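Local coordinates for ganglioside-induced differentiation-associated protein 2 (Homo sapiens, PDB 4UML) that has an N-terminal macro domain, a fold that in relatives binds ADP-ribose, and probably acts in signalling, at residues A[56-67]-A[199-210]. Sequence-based numbering, arbitrary orientation.
Sequences KVVLWKGDVALL and ETIEKVVFAVSD
The Trp60 indole is held between Leu67 CD2 and Gly62 CA, on opposite faces, and turns its edge to Ala207 CB, 4.0 Å from CE3. It stands on strand 57-61, outermost in the mixed sheet of the macro domain, which pairs in parallel with 203-208 through a ladder from Val204 N to Lys56 O (2.7 Å) as far as Gly62 N to Val208 O (3.0 Å). On the same face as Trp60, Val205 CG1 meets Leu67 CD1 tip to tip (3.9 Å). On the other, Leu59 CD1 meets Val208 CG2 at 3.8 Å, the side chains crossing at about a right angle, with helix 210-223 packed against Leu59; Val57 CG1 lies at the edge of the Phe206 ring. Lys56 runs its extended chain along the loop leading into strand 203-208 and donates from NZ to Ile201 O at 3.1 Å, although the placing of NZ is somewhat uncertain; the carbonyl of Gly198, just after helix 179-197, accepts from the same amine. Cutting this side chain back to an alanine is likely to leave both carbonyls without that donor and the loop less firmly tied to the edge strand. At the far end, Lys61 bends at chi3 and chi4, bringing NZ 3.4 Å from Asp210 OD1 in a salt bridge.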
ATOM      1  N   LYS A  56      -9.315 -11.440   2.122  1.00 35.21           N
ATOM      2  CA  LYS A  56      -7.959 -10.918   2.311  1.00 34.46           C
ATOM      3  C   LYS A  56      -7.843  -9.404   2.256  1.00 34.96           C
ATOM      4  O   LYS A  56      -6.835  -8.845   2.663  1.00 39.88           O
ATOM      5  CB  LYS A  56      -7.063 -11.521   1.265  1.00 33.71           C
ATOM      6  CG  LYS A  56      -7.076 -13.033   1.359  1.00 37.77           C
ATOM      7  CD  LYS A  56      -6.270 -13.675   0.258  1.00 41.37           C
ATOM      8  CE  LYS A  56      -6.190 -15.176   0.503  1.00 46.70           C
ATOM      9  NZ  LYS A  56      -5.042 -15.766  -0.219  1.00 50.09           N
ATOM     10  N   VAL A  57      -8.871  -8.733   1.765  1.00 33.01           N
ATOM     11  CA  VAL A  57      -8.827  -7.300   1.594  1.00 33.44           C
ATOM     12  C   VAL A  57      -9.454  -6.612   2.787  1.00 33.32           C
ATOM     13  O   VAL A  57     -10.530  -7.018   3.252  1.00 35.42           O
ATOM     14  CB  VAL A  57      -9.608  -6.886   0.337  1.00 34.45           C
ATOM     15  CG1 VAL A  57      -9.766  -5.374   0.280  1.00 36.28           C
ATOM     16  CG2 VAL A  57      -8.888  -7.395  -0.880  1.00 34.90           C
ATOM     17  N   VAL A  58      -8.782  -5.572   3.270  1.00 27.35           N
ATOM     18  CA  VAL A  58      -9.245  -4.761   4.356  1.00 28.45           C
ATOM     19  C   VAL A  58      -9.134  -3.269   3.991  1.00 29.72           C
ATOM     20  O   VAL A  58      -8.077  -2.792   3.545  1.00 27.28           O
ATOM     21  CB  VAL A  58      -8.395  -5.021   5.624  1.00 28.58           C
ATOM     22  CG1 VAL A  58      -8.871  -4.161   6.765  1.00 26.57           C
ATOM     23  CG2 VAL A  58      -8.360  -6.504   5.992  1.00 29.29           C
ATOM     24  N   LEU A  59     -10.221  -2.523   4.189  1.00 31.84           N
ATOM     25  CA  LEU A  59     -10.178  -1.072   4.114  1.00 31.08           C
ATOM     26  C   LEU A  59     -10.214  -0.485   5.516  1.00 32.78           C
ATOM     27  O   LEU A  59     -11.132  -0.763   6.287  1.00 30.09           O
ATOM     28  CB  LEU A  59     -11.359  -0.540   3.318  1.00 32.11           C
ATOM     29  CG  LEU A  59     -11.467   0.989   3.201  1.00 32.60           C
ATOM     30  CD1 LEU A  59     -10.297   1.578   2.456  1.00 34.27           C
ATOM     31  CD2 LEU A  59     -12.749   1.390   2.479  1.00 36.00           C
ATOM     32  N   TRP A  60      -9.233   0.348   5.848  1.00 28.55           N
ATOM     33  CA  TRP A  60      -9.113   0.835   7.207  1.00 29.99           C
ATOM     34  C   TRP A  60      -8.750   2.275   7.185  1.00 30.85           C
ATOM     35  O   TRP A  60      -7.713   2.647   6.607  1.00 29.12           O
ATOM     36  CB  TRP A  60      -8.027   0.072   7.948  1.00 28.73           C
ATOM     37  CG  TRP A  60      -7.766   0.566   9.304  1.00 29.83           C
ATOM     38  CD1 TRP A  60      -8.644   0.524  10.373  1.00 32.33           C
ATOM     39  CD2 TRP A  60      -6.556   1.148   9.797  1.00 28.52           C
ATOM     40  NE1 TRP A  60      -8.042   1.066  11.487  1.00 31.10           N
ATOM     41  CE2 TRP A  60      -6.758   1.434  11.166  1.00 30.67           C
ATOM     42  CE3 TRP A  60      -5.314   1.449   9.220  1.00 29.45           C
ATOM     43  CZ2 TRP A  60      -5.776   2.030  11.954  1.00 30.26           C
ATOM     44  CZ3 TRP A  60      -4.337   2.018   9.994  1.00 29.11           C
ATOM     45  CH2 TRP A  60      -4.561   2.295  11.358  1.00 30.71           C
ATOM     46  N   LYS A  61      -9.577   3.108   7.814  1.00 30.60           N
ATOM     47  CA  LYS A  61      -9.217   4.508   7.954  1.00 32.02           C
ATOM     48  C   LYS A  61      -8.305   4.692   9.155  1.00 32.52           C
ATOM     49  O   LYS A  61      -8.735   4.540  10.288  1.00 32.02           O
ATOM     50  CB  LYS A  61     -10.458   5.409   8.083  1.00 37.48           C
ATOM     51  CG  LYS A  61     -10.077   6.885   8.167  1.00 43.37           C
ATOM     52  CD  LYS A  61     -11.203   7.786   7.689  1.00 50.55           C
ATOM     53  CE  LYS A  61     -12.344   7.836   8.694  1.00 55.11           C
ATOM     54  NZ  LYS A  61     -11.885   8.473   9.960  1.00 59.93           N
ATOM     55  N   GLY A  62      -7.033   4.992   8.916  1.00 30.61           N
ATOM     56  CA  GLY A  62      -6.065   5.144  10.010  1.00 31.73           C
ATOM     57  C   GLY A  62      -4.658   5.332   9.492  1.00 30.31           C
ATOM     58  O   GLY A  62      -4.433   5.299   8.277  1.00 29.89           O
ATOM     59  N   ASP A  63      -3.721   5.512  10.416  1.00 27.94           N
ATOM     60  CA  ASP A  63      -2.319   5.778  10.098  1.00 31.02           C
ATOM     61  C   ASP A  63      -1.612   4.441   9.860  1.00 28.01           C
ATOM     62  O   ASP A  63      -1.514   3.632  10.765  1.00 26.13           O
ATOM     63  CB  ASP A  63      -1.676   6.518  11.270  1.00 31.57           C
ATOM     64  CG  ASP A  63      -0.273   7.022  10.978  1.00 36.69           C
ATOM     65  OD1 ASP A  63       0.425   6.511  10.054  1.00 34.66           O
ATOM     66  OD2 ASP A  63       0.149   7.969  11.699  1.00 43.18           O
ATOM     67  N   VAL A  64      -1.144   4.222   8.633  1.00 25.41           N
ATOM     68  CA  VAL A  64      -0.498   2.971   8.258  1.00 23.84           C
ATOM     69  C   VAL A  64       0.642   2.577   9.220  1.00 25.21           C
ATOM     70  O   VAL A  64       0.871   1.395   9.450  1.00 22.86           O
ATOM     71  CB  VAL A  64       0.001   3.027   6.802  1.00 25.19           C
ATOM     72  CG1 VAL A  64       1.279   3.848   6.697  1.00 25.79           C
ATOM     73  CG2 VAL A  64       0.235   1.623   6.270  1.00 24.76           C
ATOM     74  N   ALA A  65       1.336   3.559   9.787  1.00 22.45           N
ATOM     75  CA  ALA A  65       2.444   3.306  10.666  1.00 25.82           C
ATOM     76  C   ALA A  65       2.089   2.527  11.933  1.00 25.71           C
ATOM     77  O   ALA A  65       2.971   1.968  12.572  1.00 26.74           O
ATOM     78  CB  ALA A  65       3.150   4.606  11.022  1.00 26.11           C
ATOM     79  N   LEU A  66       0.806   2.463  12.258  1.00 27.18           N
ATOM     80  CA  LEU A  66       0.355   1.766  13.463  1.00 27.50           C
ATOM     81  C   LEU A  66       0.129   0.292  13.238  1.00 27.97           C
ATOM     82  O   LEU A  66      -0.075  -0.444  14.193  1.00 28.87           O
ATOM     83  CB  LEU A  66      -0.947   2.374  13.939  1.00 28.65           C
ATOM     84  CG  LEU A  66      -0.822   3.855  14.357  1.00 30.26           C
ATOM     85  CD1 LEU A  66      -2.189   4.419  14.693  1.00 32.72           C
ATOM     86  CD2 LEU A  66       0.114   3.962  15.529  1.00 29.81           C
ATOM     87  N   LEU A  67       0.152  -0.151  11.992  1.00 24.76           N
ATOM     88  CA  LEU A  67      -0.292  -1.504  11.698  1.00 25.25           C
ATOM     89  C   LEU A  67       0.787  -2.544  11.955  1.00 24.68           C
ATOM     90  O   LEU A  67       1.942  -2.333  11.631  1.00 24.26           O
ATOM     91  CB  LEU A  67      -0.774  -1.591  10.245  1.00 26.10           C
ATOM     92  CG  LEU A  67      -2.052  -0.842   9.880  1.00 27.58           C
ATOM     93  CD1 LEU A  67      -2.203  -0.833   8.363  1.00 27.72           C
ATOM     94  CD2 LEU A  67      -3.264  -1.469  10.557  1.00 27.99           C
ATOM     95  N   GLU A 199      -2.660 -17.300  -2.232  1.00 71.84           N
ATOM     96  CA  GLU A 199      -2.613 -18.352  -1.208  1.00 70.51           C
ATOM     97  C   GLU A 199      -1.667 -18.077  -0.041  1.00 68.89           C
ATOM     98  O   GLU A 199      -2.013 -18.363   1.102  1.00 73.70           O
ATOM     99  CB  GLU A 199      -2.279 -19.703  -1.837  1.00 73.19           C
ATOM    100  CG  GLU A 199      -3.495 -20.416  -2.407  1.00 75.65           C
ATOM    101  CD  GLU A 199      -3.455 -21.907  -2.149  1.00 80.64           C
ATOM    102  OE1 GLU A 199      -3.214 -22.296  -0.984  1.00 79.39           O
ATOM    103  OE2 GLU A 199      -3.658 -22.688  -3.106  1.00 80.24           O
ATOM    104  N   THR A 200      -0.491 -17.520  -0.329  1.00 70.00           N
ATOM    105  CA  THR A 200       0.512 -17.203   0.716  1.00 68.57           C
ATOM    106  C   THR A 200       0.204 -15.947   1.587  1.00 61.58           C
ATOM    107  O   THR A 200       0.818 -15.738   2.643  1.00 54.40           O
ATOM    108  CB  THR A 200       1.939 -17.101   0.102  1.00 73.81           C
ATOM    109  OG1 THR A 200       2.882 -16.673   1.101  1.00 83.42           O
ATOM    110  CG2 THR A 200       1.985 -16.142  -1.114  1.00 75.16           C
ATOM    111  N   ILE A 201      -0.758 -15.133   1.163  1.00 54.83           N
ATOM    112  CA  ILE A 201      -1.021 -13.863   1.819  1.00 48.23           C
ATOM    113  C   ILE A 201      -2.337 -13.939   2.545  1.00 41.13           C
ATOM    114  O   ILE A 201      -3.317 -14.423   2.016  1.00 41.62           O
ATOM    115  CB  ILE A 201      -1.000 -12.713   0.795  1.00 52.29           C
ATOM    116  CG1 ILE A 201       0.400 -12.624   0.196  1.00 55.21           C
ATOM    117  CG2 ILE A 201      -1.383 -11.387   1.442  1.00 54.89           C
ATOM    118  CD1 ILE A 201       0.687 -11.357  -0.577  1.00 60.01           C
ATOM    119  N   GLU A 202      -2.351 -13.477   3.779  1.00 35.60           N
ATOM    120  CA  GLU A 202      -3.535 -13.500   4.567  1.00 37.51           C
ATOM    121  C   GLU A 202      -4.308 -12.201   4.414  1.00 38.99           C
ATOM    122  O   GLU A 202      -5.531 -12.227   4.312  1.00 36.23           O
ATOM    123  CB  GLU A 202      -3.185 -13.753   6.037  1.00 42.17           C
ATOM    124  CG  GLU A 202      -2.520 -15.113   6.272  1.00 48.13           C
ATOM    125  CD  GLU A 202      -2.081 -15.336   7.716  1.00 48.87           C
ATOM    126  OE1 GLU A 202      -2.232 -14.432   8.562  1.00 45.65           O
ATOM    127  OE2 GLU A 202      -1.572 -16.434   8.011  1.00 57.89           O
ATOM    128  N   LYS A 203      -3.612 -11.052   4.424  1.00 32.86           N
ATOM    129  CA  LYS A 203      -4.299  -9.763   4.451  1.00 31.05           C
ATOM    130  C   LYS A 203      -3.534  -8.679   3.683  1.00 28.19           C
ATOM    131  O   LYS A 203      -2.292  -8.613   3.709  1.00 25.99           O
ATOM    132  CB  LYS A 203      -4.521  -9.269   5.887  1.00 34.40           C
ATOM    133  CG  LYS A 203      -5.490 -10.068   6.759  1.00 39.07           C
ATOM    134  CD  LYS A 203      -6.922 -10.061   6.245  1.00 41.20           C
ATOM    135  CE  LYS A 203      -7.707 -11.240   6.824  1.00 42.14           C
ATOM    136  NZ  LYS A 203      -7.897 -11.016   8.285  1.00 44.59           N
ATOM    137  N   VAL A 204      -4.294  -7.890   2.951  1.00 26.91           N
ATOM    138  CA  VAL A 204      -3.823  -6.652   2.353  1.00 26.64           C
ATOM    139  C   VAL A 204      -4.712  -5.566   2.923  1.00 25.87           C
ATOM    140  O   VAL A 204      -5.952  -5.663   2.855  1.00 26.29           O
ATOM    141  CB  VAL A 204      -3.878  -6.678   0.821  1.00 26.89           C
ATOM    142  CG1 VAL A 204      -3.572  -5.296   0.247  1.00 29.24           C
ATOM    143  CG2 VAL A 204      -2.897  -7.692   0.284  1.00 27.60           C
ATOM    144  N   VAL A 205      -4.082  -4.569   3.547  1.00 25.50           N
ATOM    145  CA  VAL A 205      -4.797  -3.488   4.159  1.00 25.07           C
ATOM    146  C   VAL A 205      -4.530  -2.232   3.379  1.00 26.77           C
ATOM    147  O   VAL A 205      -3.374  -1.825   3.212  1.00 28.24           O
ATOM    148  CB  VAL A 205      -4.392  -3.247   5.624  1.00 25.62           C
ATOM    149  CG1 VAL A 205      -5.177  -2.083   6.213  1.00 25.67           C
ATOM    150  CG2 VAL A 205      -4.589  -4.484   6.447  1.00 25.51           C
ATOM    151  N   PHE A 206      -5.613  -1.622   2.913  1.00 25.83           N
ATOM    152  CA  PHE A 206      -5.566  -0.282   2.355  1.00 25.42           C
ATOM    153  C   PHE A 206      -5.863   0.709   3.471  1.00 26.46           C
ATOM    154  O   PHE A 206      -7.024   0.865   3.849  1.00 29.97           O
ATOM    155  CB  PHE A 206      -6.577  -0.151   1.230  1.00 25.49           C
ATOM    156  CG  PHE A 206      -6.319  -1.059   0.050  1.00 26.55           C
ATOM    157  CD1 PHE A 206      -5.327  -0.759  -0.877  1.00 26.47           C
ATOM    158  CD2 PHE A 206      -7.121  -2.162  -0.183  1.00 26.91           C
ATOM    159  CE1 PHE A 206      -5.098  -1.570  -1.974  1.00 27.28           C
ATOM    160  CE2 PHE A 206      -6.907  -2.983  -1.298  1.00 30.28           C
ATOM    161  CZ  PHE A 206      -5.889  -2.696  -2.194  1.00 27.14           C
ATOM    162  N   ALA A 207      -4.803   1.301   4.027  1.00 25.90           N
ATOM    163  CA  ALA A 207      -4.887   2.367   5.014  1.00 28.29           C
ATOM    164  C   ALA A 207      -5.171   3.694   4.329  1.00 30.26           C
ATOM    165  O   ALA A 207      -4.391   4.140   3.464  1.00 28.36           O
ATOM    166  CB  ALA A 207      -3.590   2.477   5.788  1.00 29.00           C
ATOM    167  N   VAL A 208      -6.273   4.330   4.711  1.00 29.81           N
ATOM    168  CA  VAL A 208      -6.713   5.572   4.071  1.00 31.86           C
ATOM    169  C   VAL A 208      -6.954   6.684   5.095  1.00 35.64           C
ATOM    170  O   VAL A 208      -7.094   6.423   6.269  1.00 32.54           O
ATOM    171  CB  VAL A 208      -7.969   5.365   3.216  1.00 32.04           C
ATOM    172  CG1 VAL A 208      -7.671   4.395   2.078  1.00 32.22           C
ATOM    173  CG2 VAL A 208      -9.176   4.903   4.024  1.00 33.89           C
ATOM    174  N   SER A 209      -6.959   7.930   4.639  1.00 37.74           N
ATOM    175  CA  SER A 209      -7.412   9.050   5.474  1.00 40.46           C
ATOM    176  C   SER A 209      -8.770   9.483   4.967  1.00 38.84           C
ATOM    177  O   SER A 209      -9.308   8.892   4.036  1.00 35.40           O
ATOM    178  CB  SER A 209      -6.434  10.221   5.412  1.00 40.07           C
ATOM    179  OG  SER A 209      -6.457  10.812   4.122  1.00 43.15           O
ATOM    180  N   ASP A 210      -9.340  10.514   5.586  1.00 44.07           N
ATOM    181  CA  ASP A 210     -10.664  11.009   5.176  1.00 47.83           C
ATOM    182  C   ASP A 210     -10.651  11.486   3.738  1.00 44.81           C
ATOM    183  O   ASP A 210     -11.643  11.359   3.024  1.00 50.08           O
ATOM    184  CB  ASP A 210     -11.144  12.128   6.111  1.00 56.39           C
ATOM    185  CG  ASP A 210     -11.542  11.605   7.483  1.00 63.00           C
ATOM    186  OD1 ASP A 210     -12.469  10.764   7.554  1.00 66.91           O
ATOM    187  OD2 ASP A 210     -10.923  12.019   8.485  1.00 71.51           O
TER